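Local coordinates for protein CDA peptide synthetase I (Streptomyces coelicolor, PDB 5DU9) that belongs to the condensation-domain family and forms a two-lobed domain of a peptide synthetase, at residues P225-L230 against G358-T363; V289-V294 against S310-L315. The protein carries 1 engineered substitution. One frame throughout, in Å; residues are numbered along the deposited sequence.

Contact 1. Residues P225-L230 against G358-T363; sequences PEPVSL and GVSGPT
P227 and S360 meet where two extended loops of the condensation-domain fold run alongside each other, one joining helix 208-220 to strand 242-248, the other leading from helix 347-354 into strand 363-366. The pair illustrates how loops without a shared ladder can be joined by packing and bridging waters. Their CA atoms come within 5.4 Å, the nearest such approach between 225-230 and 358-363.

Direct contact is by van der Waals packing. P227 points toward the other loop and lays the CB-CG edge of its ring against the serine hydroxyl, P227 CG standing 3.6 Å from S360 OG. A chi1 of 64° brings that oxygen between the serine's own backbone N and carbonyl carbon, on the side where the proline lies. On the same ring, P227 CD is 3.4 Å from G358 O. The second apolar touch is lighter: P225 CD and V359 CG1 approach to 4.1 Å, the two side chains crossing at a slant. V359 also leans on F221 and P314, while its N-H is taken by D351.

Polar joining falls to water. P225 and P227 have no backbone N-H to offer, and the carbonyl of P225 is instead linked to the other loop by water 1, which donates to P225 O at 2.8 Å and accepts from S360 N at 3.1 Å. A second bridge serves the other backbone polar group of the serine: water 3 donates to S360 O at 2.6 Å while accepting from V228 N at 3.0 Å.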
# COMPACT_ATOMS: atom_id res chain seq x y z
N PRO A 225 -22.64 -10.57 3.55
CA PRO A 225 -22.74 -10.19 2.13
C PRO A 225 -21.57 -10.72 1.32
O PRO A 225 -20.42 -10.60 1.73
CB PRO A 225 -22.74 -8.66 2.17
CG PRO A 225 -22.03 -8.32 3.44
CD PRO A 225 -22.45 -9.39 4.41
N GLU A 226 -21.87 -11.31 0.17
CA GLU A 226 -20.84 -11.88 -0.69
C GLU A 226 -20.09 -10.75 -1.39
O GLU A 226 -20.71 -9.80 -1.86
CB GLU A 226 -21.46 -12.83 -1.72
CG GLU A 226 -20.45 -13.60 -2.57
CD GLU A 226 -19.67 -14.63 -1.77
OE1 GLU A 226 -20.00 -14.85 -0.59
OE2 GLU A 226 -18.72 -15.21 -2.33
N PRO A 227 -18.75 -10.83 -1.45
CA PRO A 227 -18.04 -9.80 -2.21
C PRO A 227 -18.51 -9.77 -3.67
O PRO A 227 -18.79 -10.82 -4.25
CB PRO A 227 -16.58 -10.24 -2.11
CG PRO A 227 -16.51 -10.99 -0.83
CD PRO A 227 -17.82 -11.72 -0.73
N VAL A 228 -18.63 -8.56 -4.22
CA VAL A 228 -19.06 -8.39 -5.60
C VAL A 228 -18.01 -7.63 -6.40
O VAL A 228 -17.36 -6.71 -5.89
CB VAL A 228 -20.41 -7.63 -5.69
CG1 VAL A 228 -21.52 -8.45 -5.06
CG2 VAL A 228 -20.31 -6.25 -5.05
N SER A 229 -17.84 -8.05 -7.65
CA SER A 229 -16.95 -7.37 -8.59
C SER A 229 -17.76 -6.50 -9.54
O SER A 229 -18.94 -6.74 -9.77
CB SER A 229 -16.14 -8.40 -9.38
OG SER A 229 -15.40 -7.78 -10.41
N LEU A 230 -17.11 -5.48 -10.09
CA LEU A 230 -17.74 -4.62 -11.09
C LEU A 230 -17.93 -5.36 -12.41
O LEU A 230 -17.30 -6.40 -12.65
CB LEU A 230 -16.90 -3.36 -11.31
CG LEU A 230 -17.06 -2.28 -10.25
CD1 LEU A 230 -15.90 -1.30 -10.28
CD2 LEU A 230 -18.38 -1.55 -10.44
N GLY A 358 -15.38 -14.42 2.90
CA GLY A 358 -15.27 -13.30 3.82
C GLY A 358 -16.06 -12.11 3.31
O GLY A 358 -16.99 -12.26 2.52
N VAL A 359 -15.69 -10.92 3.78
CA VAL A 359 -16.36 -9.70 3.38
C VAL A 359 -15.34 -8.68 2.90
O VAL A 359 -14.30 -8.45 3.53
CB VAL A 359 -17.20 -9.11 4.53
CG1 VAL A 359 -18.44 -9.97 4.77
CG2 VAL A 359 -16.37 -8.97 5.80
N SER A 360 -15.63 -8.08 1.75
CA SER A 360 -14.71 -7.14 1.13
C SER A 360 -15.36 -6.44 -0.04
O SER A 360 -16.39 -6.89 -0.56
CB SER A 360 -13.45 -7.85 0.65
OG SER A 360 -13.76 -8.78 -0.38
N GLY A 361 -14.76 -5.34 -0.44
CA GLY A 361 -15.09 -4.68 -1.69
C GLY A 361 -13.78 -4.26 -2.31
O GLY A 361 -12.72 -4.71 -1.86
N PRO A 362 -13.83 -3.40 -3.33
CA PRO A 362 -12.56 -2.88 -3.84
C PRO A 362 -11.76 -2.24 -2.71
O PRO A 362 -12.34 -1.57 -1.87
CB PRO A 362 -12.98 -1.84 -4.88
CG PRO A 362 -14.40 -1.51 -4.54
CD PRO A 362 -14.98 -2.77 -3.99
N THR A 363 -10.46 -2.47 -2.68
CA THR A 363 -9.62 -1.81 -1.69
C THR A 363 -9.38 -0.38 -2.14
O THR A 363 -8.90 -0.15 -3.25
CB THR A 363 -8.27 -2.52 -1.50
OG1 THR A 363 -8.50 -3.86 -1.03
CG2 THR A 363 -7.41 -1.78 -0.48
O HOH W 1 -18.67 -8.48 1.26
O HOH W 2 -19.32 -13.46 2.66
O HOH W 3 -18.22 -6.29 -2.38

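Contact 2. Residues V289-V294 against S310-L315; sequences VVSVPV and SNRLPL
The flat ends of R312, packed by its stem on S291, and of N311, whose CB meets V294, leave the two-stranded antiparallel ribbon by opposite faces. R312 shares one face with S291 and the rings of P293 and P314; its CD packs 3.8 Å from S291 CB. The arginine chain runs extended before bending at chi3 (50°); NH1 bonds to T363 OG1, and the side chain lies about 4 Å from the bound (2S)-2-amino-N-butyl-propanamide at nearest atoms. N311 lies on the other face with V290, V292, V294, L313 and L315, its CB 3.7 Å from V294 CG2. Both ends of its amide are held beyond the ribbon, OD1 by the N-H of G347 and ND2 by F345 O, which should fix the rotation of the group.

Between the strands runs a regular ladder of six backbone bonds, two at each of the pairs V290-L315, V292-L313 and V294-N311. The shortest runs from L315 N to V290 O at 2.7 Å. At the non-hydrogen-bonded pairs, CA-H groups take part as well, P293 CA lying 3.2 Å from N311 O.

On the apolar face L315 meets two valines: its CB lies 3.8 Å from V290 CG2, and its CD2 is 4.1 Å from V292 CG2. Helices 267-283 and 325-341 pack against this leucine.

Both prolines occupy non-hydrogen-bonded positions, where their missing N-H costs the ladder nothing. The backbone bonds hold the strands together without using the polar ends of R312 and N311, which can serve the ligand pocket and the adjoining loop.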
# COMPACT_ATOMS: atom_id res chain seq x y z
N VAL A 289 -19.94 -2.21 -0.17
CA VAL A 289 -18.77 -2.48 0.65
C VAL A 289 -17.52 -2.04 -0.09
O VAL A 289 -17.35 -2.34 -1.27
CB VAL A 289 -18.66 -3.98 1.00
CG1 VAL A 289 -17.45 -4.25 1.88
CG2 VAL A 289 -19.94 -4.45 1.68
N VAL A 290 -16.67 -1.30 0.61
CA VAL A 290 -15.31 -1.07 0.15
C VAL A 290 -14.39 -1.51 1.27
O VAL A 290 -14.79 -1.56 2.43
CB VAL A 290 -15.06 0.40 -0.22
CG1 VAL A 290 -15.99 0.82 -1.35
CG2 VAL A 290 -15.22 1.31 0.97
N SER A 291 -13.15 -1.85 0.92
CA SER A 291 -12.16 -2.25 1.91
C SER A 291 -11.15 -1.14 2.08
O SER A 291 -10.70 -0.53 1.10
CB SER A 291 -11.47 -3.55 1.50
OG SER A 291 -12.41 -4.63 1.41
N VAL A 292 -10.80 -0.87 3.33
CA VAL A 292 -9.93 0.24 3.67
C VAL A 292 -8.70 -0.27 4.42
O VAL A 292 -8.82 -0.98 5.41
CB VAL A 292 -10.68 1.27 4.54
CG1 VAL A 292 -9.77 2.43 4.91
CG2 VAL A 292 -11.91 1.78 3.81
N PRO A 293 -7.49 0.08 3.93
CA PRO A 293 -6.31 -0.25 4.73
C PRO A 293 -6.08 0.73 5.88
O PRO A 293 -6.36 1.92 5.75
CB PRO A 293 -5.16 -0.18 3.72
CG PRO A 293 -5.67 0.63 2.57
CD PRO A 293 -7.16 0.81 2.70
N VAL A 294 -5.59 0.21 7.00
CA VAL A 294 -5.07 1.04 8.08
C VAL A 294 -3.67 0.53 8.40
O VAL A 294 -3.33 -0.60 8.07
CB VAL A 294 -5.98 1.00 9.33
CG1 VAL A 294 -7.35 1.56 8.99
CG2 VAL A 294 -6.10 -0.42 9.88
N SER A 310 0.26 -3.83 8.37
CA SER A 310 -0.97 -3.23 7.89
C SER A 310 -2.17 -4.18 8.00
O SER A 310 -2.04 -5.41 7.96
CB SER A 310 -0.81 -2.77 6.45
OG SER A 310 -0.40 -3.83 5.62
N ASN A 311 -3.34 -3.56 8.13
CA ASN A 311 -4.60 -4.26 8.29
C ASN A 311 -5.57 -3.76 7.22
O ASN A 311 -5.40 -2.66 6.71
CB ASN A 311 -5.15 -4.02 9.70
CG ASN A 311 -6.30 -4.94 10.07
OD1 ASN A 311 -6.43 -6.05 9.55
ND2 ASN A 311 -7.13 -4.49 11.00
N ARG A 312 -6.54 -4.58 6.87
CA ARG A 312 -7.57 -4.18 5.91
C ARG A 312 -8.93 -4.52 6.47
O ARG A 312 -9.18 -5.66 6.85
CB ARG A 312 -7.36 -4.87 4.57
CG ARG A 312 -8.47 -4.62 3.57
CD ARG A 312 -8.02 -4.92 2.15
NE ARG A 312 -7.40 -6.23 2.05
CZ ARG A 312 -6.73 -6.66 0.99
NH1 ARG A 312 -6.58 -5.88 -0.08
NH2 ARG A 312 -6.19 -7.88 0.99
N LEU A 313 -9.82 -3.52 6.53
CA LEU A 313 -11.13 -3.72 7.14
C LEU A 313 -12.25 -3.27 6.22
O LEU A 313 -12.07 -2.36 5.41
CB LEU A 313 -11.21 -2.97 8.47
CG LEU A 313 -10.41 -3.64 9.59
CD1 LEU A 313 -10.20 -2.68 10.74
CD2 LEU A 313 -11.11 -4.91 10.07
N PRO A 314 -13.41 -3.93 6.34
CA PRO A 314 -14.54 -3.64 5.46
C PRO A 314 -15.35 -2.44 5.92
O PRO A 314 -15.73 -2.36 7.09
CB PRO A 314 -15.37 -4.92 5.55
CG PRO A 314 -15.15 -5.37 6.95
CD PRO A 314 -13.72 -5.01 7.28
N LEU A 315 -15.59 -1.52 5.00
CA LEU A 315 -16.40 -0.34 5.27
C LEU A 315 -17.74 -0.52 4.58
O LEU A 315 -17.83 -0.51 3.35
CB LEU A 315 -15.68 0.92 4.77
CG LEU A 315 -16.23 2.26 5.24
CD1 LEU A 315 -15.94 2.48 6.72
CD2 LEU A 315 -15.63 3.38 4.41

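Overall arrangement
Contact 2 lies deeper, its centre about 12 Å from the centre of the chain against about 18 Å for contact 1, and it buries roughly twice the surface, 509 against 243 Å². The difference in place matches one in chemistry: paired strands hold each other by direct backbone bonds and helix-covered apolar side chains, whereas the two loops of contact 1, of which 225-230 is the more exposed, rely on proline packing and bridging waters. Segment 358-363 joins the two contacts. P362 O lies 2.9 Å from S291 N, a probable hydrogen bond. Segment 358-363 thus lies against both strands of the ribbon, T363 OG1 meeting R312 NH1, while also meeting loop 225-230.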